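PDB 6XF9: packaging protein UL32 from Human herpesvirus 8 type M, which probably helps direct newly made capsids to nuclear replication compartments for cleavage and packaging of the viral DNA, and assembles into a zinc-binding pentameric ring. Local coordinates for residues D[52-57]-D[128-133]. Sequence-based numbering, arbitrary orientation.
Sequences CRVCQL and QLHFFV. With ZN (zinc ion), chain O.
Val54 lays its CG1 methyl over one face of the His130 imidazole, a CH-pi contact in which CG1 stands 3.6 Å from the ring centroid and displaced toward the rim. Val54 CG1 also lies 4.3 Å from Phe131 CE2. His130 points its CG away from its own backbone N (chi1 177°), which carries the ring out to the zinc ion, and ND1 binds the metal at 2.0 Å. Across the contact, Cys52 SG, from the N-cap, and Cys55 SG, from the first turn of the helix, each coordinate the zinc at 2.3 Å; Cys55 SG lies near the imidazole plane at its edge, whereas Cys52 SG approaches obliquely. Cys52, Cys55, His130 and Cys136 form a three-cysteine, one-histidine site of CxxC type, which joins the start of helix 53-60 to the end of helix 124-133, the short segments running at 101° to each other. The thiolate sulfur of Cys52 also accepts a nearly straight capping bond, 3.4 Å from Cys55 N to Cys52 SG, probably easing its negative charge. NE2, the other imidazole nitrogen, is hydrogen-bonded to Tyr75 OH of helix 71-83, which with the metal bond at ND1 fixes the rotation of the buried ring.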
ATOM      1  N   CYS D  52     -20.303  36.604  -1.147  1.00 56.30           N
ATOM      2  CA  CYS D  52     -19.291  37.556  -0.727  1.00 54.78           C
ATOM      3  C   CYS D  52     -19.966  38.836  -0.263  1.00 55.62           C
ATOM      4  O   CYS D  52     -20.588  39.537  -1.062  1.00 56.03           O
ATOM      5  CB  CYS D  52     -18.344  37.852  -1.873  1.00 53.20           C
ATOM      6  SG  CYS D  52     -17.183  39.107  -1.347  1.00 52.10           S
ATOM      7  N   ARG D  53     -19.844  39.156   1.018  1.00 53.37           N
ATOM      8  CA  ARG D  53     -20.576  40.302   1.548  1.00 54.55           C
ATOM      9  C   ARG D  53     -20.157  41.603   0.886  1.00 53.54           C
ATOM     10  O   ARG D  53     -21.001  42.476   0.647  1.00 54.46           O
ATOM     11  CB  ARG D  53     -20.403  40.367   3.059  1.00 56.18           C
ATOM     12  CG  ARG D  53     -21.218  39.303   3.782  1.00 58.12           C
ATOM     13  CD  ARG D  53     -20.858  39.279   5.241  1.00 60.20           C
ATOM     14  NE  ARG D  53     -21.623  40.235   6.030  1.00 62.30           N
ATOM     15  CZ  ARG D  53     -22.852  40.017   6.475  1.00 64.18           C
ATOM     16  NH1 ARG D  53     -23.469  38.874   6.199  1.00 64.38           N
ATOM     17  NH2 ARG D  53     -23.451  40.947   7.200  1.00 65.80           N
ATOM     18  N   VAL D  54     -18.871  41.750   0.549  1.00 48.84           N
ATOM     19  CA  VAL D  54     -18.423  42.982  -0.098  1.00 47.81           C
ATOM     20  C   VAL D  54     -18.935  43.055  -1.527  1.00 47.47           C
ATOM     21  O   VAL D  54     -19.330  44.120  -2.001  1.00 48.04           O
ATOM     22  CB  VAL D  54     -16.892  43.109  -0.039  1.00 46.25           C
ATOM     23  CG1 VAL D  54     -16.430  44.274  -0.868  1.00 45.49           C
ATOM     24  CG2 VAL D  54     -16.459  43.315   1.377  1.00 47.01           C
ATOM     25  N   CYS D  55     -18.912  41.943  -2.253  1.00 52.96           N
ATOM     26  CA  CYS D  55     -19.513  41.956  -3.584  1.00 53.30           C
ATOM     27  C   CYS D  55     -20.985  42.322  -3.497  1.00 54.84           C
ATOM     28  O   CYS D  55     -21.512  43.032  -4.359  1.00 55.48           O
ATOM     29  CB  CYS D  55     -19.359  40.594  -4.258  1.00 53.16           C
ATOM     30  SG  CYS D  55     -17.716  40.193  -4.935  1.00 51.85           S
ATOM     31  N   GLN D  56     -21.659  41.870  -2.441  1.00 67.73           N
ATOM     32  CA  GLN D  56     -23.093  42.124  -2.315  1.00 69.46           C
ATOM     33  C   GLN D  56     -23.359  43.579  -1.964  1.00 69.84           C
ATOM     34  O   GLN D  56     -24.339  44.169  -2.432  1.00 70.98           O
ATOM     35  CB  GLN D  56     -23.715  41.174  -1.283  1.00 70.69           C
ATOM     36  CG  GLN D  56     -23.766  39.724  -1.770  1.00 70.54           C
ATOM     37  CD  GLN D  56     -24.770  39.537  -2.897  1.00 71.49           C
ATOM     38  OE1 GLN D  56     -25.501  40.472  -3.245  1.00 72.30           O
ATOM     39  NE2 GLN D  56     -24.782  38.346  -3.507  1.00 71.46           N
ATOM     40  N   LEU D  57     -22.505  44.164  -1.129  1.00 61.16           N
ATOM     41  CA  LEU D  57     -22.596  45.590  -0.848  1.00 61.63           C
ATOM     42  C   LEU D  57     -22.496  46.400  -2.133  1.00 61.16           C
ATOM     43  O   LEU D  57     -23.307  47.300  -2.377  1.00 62.40           O
ATOM     44  CB  LEU D  57     -21.503  45.980   0.138  1.00 61.17           C
ATOM     45  CG  LEU D  57     -21.534  47.403   0.654  1.00 62.18           C
ATOM     46  CD1 LEU D  57     -22.889  47.667   1.308  1.00 64.45           C
ATOM     47  CD2 LEU D  57     -20.397  47.567   1.660  1.00 61.86           C
ATOM     48  N   GLN D 128     -10.809  40.487   3.897  1.00 45.76           N
ATOM     49  CA  GLN D 128      -9.741  39.561   3.518  1.00 44.04           C
ATOM     50  C   GLN D 128     -10.148  38.658   2.356  1.00 42.65           C
ATOM     51  O   GLN D 128      -9.376  38.444   1.417  1.00 41.68           O
ATOM     52  CB  GLN D 128      -9.378  38.701   4.715  1.00 44.94           C
ATOM     53  CG  GLN D 128      -8.650  39.410   5.805  1.00 46.50           C
ATOM     54  CD  GLN D 128      -8.065  38.426   6.787  1.00 46.95           C
ATOM     55  OE1 GLN D 128      -7.004  37.859   6.551  1.00 45.87           O
ATOM     56  NE2 GLN D 128      -8.784  38.174   7.873  1.00 48.99           N
ATOM     57  N   LEU D 129     -11.346  38.076   2.428  1.00 47.60           N
ATOM     58  CA  LEU D 129     -11.797  37.172   1.372  1.00 46.91           C
ATOM     59  C   LEU D 129     -11.959  37.912   0.049  1.00 46.59           C
ATOM     60  O   LEU D 129     -11.588  37.391  -1.016  1.00 46.20           O
ATOM     61  CB  LEU D 129     -13.104  36.488   1.786  1.00 48.08           C
ATOM     62  CG  LEU D 129     -13.023  35.315   2.777  1.00 48.60           C
ATOM     63  CD1 LEU D 129     -14.399  34.879   3.245  1.00 50.43           C
ATOM     64  CD2 LEU D 129     -12.330  34.136   2.097  1.00 47.39           C
ATOM     65  N   HIS D 130     -12.531  39.122   0.088  1.00 45.07           N
ATOM     66  CA  HIS D 130     -12.814  39.838  -1.155  1.00 44.90           C
ATOM     67  C   HIS D 130     -11.552  40.425  -1.775  1.00 44.32           C
ATOM     68  O   HIS D 130     -11.308  40.270  -2.978  1.00 44.34           O
ATOM     69  CB  HIS D 130     -13.859  40.929  -0.915  1.00 45.95           C
ATOM     70  CG  HIS D 130     -14.153  41.751  -2.131  1.00 45.85           C
ATOM     71  ND1 HIS D 130     -14.997  41.322  -3.129  1.00 45.97           N
ATOM     72  CD2 HIS D 130     -13.715  42.979  -2.504  1.00 45.77           C
ATOM     73  CE1 HIS D 130     -15.060  42.246  -4.072  1.00 46.30           C
ATOM     74  NE2 HIS D 130     -14.288  43.259  -3.719  1.00 46.03           N
ATOM     75  N   PHE D 131     -10.728  41.085  -0.974  1.00 44.12           N
ATOM     76  CA  PHE D 131      -9.613  41.826  -1.534  1.00 43.93           C
ATOM     77  C   PHE D 131      -8.313  41.042  -1.600  1.00 43.71           C
ATOM     78  O   PHE D 131      -7.425  41.423  -2.377  1.00 43.92           O
ATOM     79  CB  PHE D 131      -9.378  43.106  -0.732  1.00 44.60           C
ATOM     80  CG  PHE D 131     -10.427  44.157  -0.954  1.00 45.15           C
ATOM     81  CD1 PHE D 131     -10.492  44.831  -2.146  1.00 44.96           C
ATOM     82  CD2 PHE D 131     -11.350  44.456   0.031  1.00 46.10           C
ATOM     83  CE1 PHE D 131     -11.457  45.783  -2.362  1.00 45.65           C
ATOM     84  CE2 PHE D 131     -12.314  45.405  -0.183  1.00 46.75           C
ATOM     85  CZ  PHE D 131     -12.366  46.072  -1.387  1.00 46.33           C
ATOM     86  N   PHE D 132      -8.153  39.973  -0.811  1.00 47.24           N
ATOM     87  CA  PHE D 132      -6.838  39.331  -0.734  1.00 47.09           C
ATOM     88  C   PHE D 132      -6.835  37.827  -0.974  1.00 46.81           C
ATOM     89  O   PHE D 132      -6.050  37.338  -1.788  1.00 47.31           O
ATOM     90  CB  PHE D 132      -6.209  39.643   0.617  1.00 47.15           C
ATOM     91  CG  PHE D 132      -5.921  41.088   0.803  1.00 47.71           C
ATOM     92  CD1 PHE D 132      -4.740  41.631   0.323  1.00 47.94           C
ATOM     93  CD2 PHE D 132      -6.837  41.922   1.416  1.00 48.41           C
ATOM     94  CE1 PHE D 132      -4.452  42.980   0.479  1.00 48.31           C
ATOM     95  CE2 PHE D 132      -6.561  43.268   1.581  1.00 49.11           C
ATOM     96  CZ  PHE D 132      -5.363  43.798   1.103  1.00 48.89           C
ATOM     97  N   VAL D 133      -7.696  37.078  -0.301  1.00 42.80           N
ATOM     98  CA  VAL D 133      -7.687  35.636  -0.505  1.00 42.79           C
ATOM     99  C   VAL D 133      -8.267  35.304  -1.873  1.00 43.46           C
ATOM    100  O   VAL D 133      -7.589  34.715  -2.727  1.00 44.22           O
ATOM    101  CB  VAL D 133      -8.457  34.914   0.616  1.00 42.71           C
ATOM    102  CG1 VAL D 133      -8.396  33.412   0.400  1.00 42.70           C
ATOM    103  CG2 VAL D 133      -7.927  35.296   1.968  1.00 42.59           C
TER
HETATM  104 ZN    ZN O 501     -16.200  39.672  -3.338  1.00 50.90          ZN